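Local coordinates for protein geranyltranstransferase (IspA) (PDB 3LLW) that probably acts as a magnesium-dependent prenyltransferase of the FPP/GGPP synthase family in isoprenoid biosynthesis, at residues S142-I145 with V146-K150; L57-L60 with C61-G65. All blocks are in the same frame, centred on the assembly; numbering follows the deposited sequence.

Interaction 1. Residues S142-I145 with V146-K150; sequences SHII and VELIK
Leu148 packs back against Ile144, one turn earlier in the helix, and is the side chain to follow. Its CB lies over the backbone, near the carbonyl oxygens of both Ile144 and Ile145. CG sits beside its own backbone N (chi1 -70°), which brings it to 3.3 Å from Ile144 O. The branch CD1 does the touching at the tip. It meets Ile144 CG2 at 3.9 Å, and the two side chains run side by side in the same direction. The same CD1 also meets Ile145 CD1 at 4.1 Å, but there the side chains cross at a slant. One methyl of Leu148 thus bridges two isoleucines.

Ile149 makes the next i to i+4 pair with Ile145, at a slant rather than side by side. Its CD1 reaches Ile145 CG2 at 4.0 Å. Beneath these pairs run four backbone bonds from residue i+4 to residue i. The bond from Glu147 N to His143 O is nearly straight at the hydrogen (173°).

Glu147 behaves differently. Its chain bends at chi2 and folds back toward the first turn. OE1 lies at the edge of the His143 ring, near its plane, 4.2 Å from His143 CD2. OE2 is 3.2 Å from His143 O, but two acceptors meet there and no hydrogen bond forms.

Ser142 OG is hydrogen-bonded to Ser142 OG of the second subunit. The arrangement is the first turns of an alpha-helix in a mainly helical polyprenyl synthase fold. Its i to i+3 and i to i+4 apolar packing sets Ile145, Val146 and Ile149 toward the second subunit and Leu148 toward Met199 and Val202 of helix 178-204.

Interaction 2. Residues L57-L60 with C61-G65; sequences LAVL and CALVG
Val59 and Leu63 lie side by side and point the same way, one turn apart on the last part of helix 51-63. Val59 CG1 meets Leu63 CD1 at 3.7 Å. Leu63 CG stays beside its own backbone N (chi1 -70°), which lays CG and CD1 against the carbonyl oxygen of Val59. The bond from Leu63 N to that oxygen is weak, with an angle of 127° at the hydrogen.

Leu57 and Cys61 form a looser pair. Cys61 SG lies 4.4 Å from Leu57 CB, but it comes to 3.3 Å from Leu57 O. The sulfur is thus nearer to the backbone of the preceding turn than to its side chain. Cys61 N bonds to the same Leu57 O at 2.9 Å.

Leu60 and Val64 meet at the end of the helix. Leu60 CG is 4.3 Å from Val64 CG1, so this apolar touch is slight. Val64 CG1 sits between its backbone N and carbonyl carbon (chi1 62°), and this places it only 3.1 Å from Leu60 O. That oxygen accepts two bonds. Val64 N comes nearly straight on at 3.0 Å, and Leu63 N comes from well above the carbonyl plane. Val64 then leaves helical geometry, and Gly65 is the N-cap residue of the next helix.

Val59 and Leu63 face Leu197 and Leu201 of helix 178-204. Leu57, Leu60, Cys61 and Val64 all touch Tyr69 of helix 66-71. This is the C-terminal end of a buried alpha-helix, followed by a two-residue extended link, Val64 and Gly65, into helix 66-71, within the helical polyprenyl synthase fold.

Interactions 1 and 2 are both local contacts along single helices, and both are largely buried. Their centres lie 18 Å apart, and their nearest atoms are about 8 Å apart without touching. Helix 178-204 receives side chains from both, so it is a shared neighbour. Interaction 1 opens its helix, lies beside the second subunit and includes polar groups at its partly exposed edge. Interaction 2 closes its helix, is almost wholly apolar in its side chains and packs within its own subunit. Interaction 1 lies within regular helix, whereas interaction 2 runs off the end of one.

Interaction 1. Residues S142-I145 with V146-K150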
loop_
_atom_site.group_PDB
_atom_site.type_symbol
_atom_site.label_atom_id
_atom_site.label_comp_id
_atom_site.label_asym_id
_atom_site.label_seq_id
_atom_site.Cartn_x
_atom_site.Cartn_y
_atom_site.Cartn_z
ATOM N N SER A 142 2.686 12.453 15.635
ATOM C CA SER A 142 1.636 11.932 14.779
ATOM C C SER A 142 1.480 12.719 13.483
ATOM O O SER A 142 1.355 12.117 12.408
ATOM C CB SER A 142 0.313 11.783 15.539
ATOM O OG SER A 142 -0.143 13.022 16.042
ATOM N N HIS A 143 1.555 14.045 13.571
ATOM C CA HIS A 143 1.408 14.887 12.389
ATOM C C HIS A 143 2.546 14.704 11.381
ATOM O O HIS A 143 2.330 14.858 10.180
ATOM C CB HIS A 143 1.201 16.366 12.754
ATOM C CG HIS A 143 2.428 17.046 13.271
ATOM N ND1 HIS A 143 2.801 17.002 14.598
ATOM C CD2 HIS A 143 3.361 17.801 12.641
ATOM C CE1 HIS A 143 3.916 17.692 14.760
ATOM N NE2 HIS A 143 4.276 18.189 13.589
ATOM N N ILE A 144 3.738 14.354 11.871
ATOM C CA ILE A 144 4.868 14.068 10.991
ATOM C C ILE A 144 4.662 12.740 10.250
ATOM O O ILE A 144 4.885 12.674 9.035
ATOM C CB ILE A 144 6.239 14.122 11.744
ATOM C CG1 ILE A 144 6.600 15.576 12.099
ATOM C CG2 ILE A 144 7.372 13.450 10.922
ATOM C CD1 ILE A 144 7.772 15.715 13.081
ATOM N N ILE A 145 4.198 11.710 10.964
ATOM C CA ILE A 145 3.912 10.399 10.343
ATOM C C ILE A 145 2.824 10.508 9.261
ATOM O O ILE A 145 2.940 9.893 8.186
ATOM C CB ILE A 145 3.562 9.297 11.395
ATOM C CG1 ILE A 145 4.680 9.149 12.433
ATOM C CG2 ILE A 145 3.307 7.942 10.735
ATOM C CD1 ILE A 145 6.080 9.015 11.853
ATOM N N VAL A 146 1.801 11.323 9.525
ATOM C CA VAL A 146 0.726 11.537 8.556
ATOM C C VAL A 146 1.248 12.162 7.267
ATOM O O VAL A 146 1.017 11.606 6.183
ATOM C CB VAL A 146 -0.467 12.313 9.143
ATOM C CG1 VAL A 146 -1.363 12.878 8.039
ATOM C CG2 VAL A 146 -1.273 11.387 10.029
ATOM N N GLU A 147 1.990 13.264 7.391
ATOM C CA GLU A 147 2.671 13.887 6.240
ATOM C C GLU A 147 3.585 12.949 5.428
ATOM O O GLU A 147 3.592 13.016 4.215
ATOM C CB GLU A 147 3.447 15.124 6.675
ATOM C CG GLU A 147 2.647 16.400 6.530
ATOM C CD GLU A 147 2.486 17.133 7.851
ATOM O OE1 GLU A 147 3.508 17.587 8.415
ATOM O OE2 GLU A 147 1.331 17.251 8.323
ATOM N N LEU A 148 4.332 12.082 6.101
ATOM C CA LEU A 148 5.272 11.185 5.429
ATOM C C LEU A 148 4.506 10.198 4.582
ATOM O O LEU A 148 4.860 9.951 3.435
ATOM C CB LEU A 148 6.146 10.450 6.448
ATOM C CG LEU A 148 7.184 11.278 7.209
ATOM C CD1 LEU A 148 7.715 10.539 8.407
ATOM C CD2 LEU A 148 8.302 11.745 6.327
ATOM N N ILE A 149 3.424 9.675 5.162
ATOM C CA ILE A 149 2.492 8.787 4.478
ATOM C C ILE A 149 1.802 9.443 3.283
ATOM O O ILE A 149 1.759 8.824 2.198
ATOM C CB ILE A 149 1.507 8.132 5.474
ATOM C CG1 ILE A 149 2.274 7.159 6.374
ATOM C CG2 ILE A 149 0.402 7.385 4.745
ATOM C CD1 ILE A 149 1.443 6.521 7.477
ATOM N N LYS A 150 1.307 10.688 3.460
ATOM C CA LYS A 150 0.768 11.501 2.351
ATOM C C LYS A 150 1.756 11.610 1.197
ATOM O O LYS A 150 1.372 11.488 0.027
ATOM C CB LYS A 150 0.484 12.958 2.783
ATOM C CG LYS A 150 -0.633 13.209 3.767
ATOM C CD LYS A 150 -0.953 14.720 3.778
ATOM C CE LYS A 150 -1.816 15.124 4.947
ATOM N NZ LYS A 150 -2.287 16.523 4.773
#

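Interaction 2. Residues L57-L60 with C61-G65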
loop_
_atom_site.group_PDB
_atom_site.type_symbol
_atom_site.label_atom_id
_atom_site.label_comp_id
_atom_site.label_asym_id
_atom_site.label_seq_id
_atom_site.Cartn_x
_atom_site.Cartn_y
_atom_site.Cartn_z
ATOM N N LEU A 57 18.454 9.992 4.222
ATOM C CA LEU A 57 19.414 10.214 5.301
ATOM C C LEU A 57 20.360 11.394 5.061
ATOM O O LEU A 57 20.790 12.022 6.011
ATOM C CB LEU A 57 20.193 8.941 5.600
ATOM C CG LEU A 57 19.402 7.813 6.252
ATOM C CD1 LEU A 57 20.201 6.498 6.182
ATOM C CD2 LEU A 57 19.072 8.180 7.689
ATOM N N ALA A 58 20.646 11.710 3.804
ATOM C CA ALA A 58 21.450 12.881 3.468
ATOM C C ALA A 58 20.814 14.162 3.981
ATOM O O ALA A 58 21.503 14.986 4.542
ATOM C CB ALA A 58 21.671 12.977 1.979
ATOM N N VAL A 59 19.502 14.296 3.797
ATOM C CA VAL A 59 18.749 15.482 4.206
ATOM C C VAL A 59 18.606 15.522 5.721
ATOM O O VAL A 59 18.800 16.554 6.354
ATOM C CB VAL A 59 17.343 15.517 3.546
ATOM C CG1 VAL A 59 16.638 16.847 3.798
ATOM C CG2 VAL A 59 17.454 15.310 2.065
ATOM N N LEU A 60 18.286 14.374 6.292
ATOM C CA LEU A 60 17.991 14.261 7.700
ATOM C C LEU A 60 19.204 14.431 8.627
ATOM O O LEU A 60 19.150 15.236 9.566
ATOM C CB LEU A 60 17.298 12.934 7.930
ATOM C CG LEU A 60 16.884 12.573 9.336
ATOM C CD1 LEU A 60 15.648 13.364 9.759
ATOM C CD2 LEU A 60 16.596 11.125 9.274
ATOM N N CYS A 61 20.290 13.707 8.349
ATOM C CA CYS A 61 21.547 13.826 9.114
ATOM C C CYS A 61 22.117 15.238 9.106
ATOM O O CYS A 61 22.713 15.674 10.089
ATOM C CB CYS A 61 22.624 12.889 8.566
ATOM S SG CYS A 61 22.294 11.157 8.792
ATOM N N ALA A 62 21.950 15.924 7.981
ATOM C CA ALA A 62 22.351 17.309 7.837
ATOM C C ALA A 62 21.520 18.270 8.687
ATOM O O ALA A 62 22.050 19.241 9.226
ATOM C CB ALA A 62 22.267 17.706 6.402
ATOM N N LEU A 63 20.226 17.997 8.820
ATOM C CA LEU A 63 19.296 18.982 9.392
ATOM C C LEU A 63 18.994 18.800 10.876
ATOM O O LEU A 63 18.618 19.761 11.557
ATOM C CB LEU A 63 17.999 19.046 8.580
ATOM C CG LEU A 63 18.038 19.659 7.174
ATOM C CD1 LEU A 63 16.709 19.402 6.471
ATOM C CD2 LEU A 63 18.372 21.156 7.175
ATOM N N VAL A 64 19.144 17.580 11.378
ATOM C CA VAL A 64 19.019 17.360 12.817
ATOM C C VAL A 64 20.419 17.257 13.436
ATOM O O VAL A 64 21.337 16.725 12.807
ATOM C CB VAL A 64 18.078 16.149 13.161
ATOM C CG1 VAL A 64 18.603 14.844 12.608
ATOM C CG2 VAL A 64 17.844 16.031 14.665
ATOM N N GLY A 65 20.587 17.816 14.638
ATOM C CA GLY A 65 21.844 17.709 15.394
ATOM C C GLY A 65 22.173 16.260 15.703
ATOM O O GLY A 65 21.260 15.454 15.910
#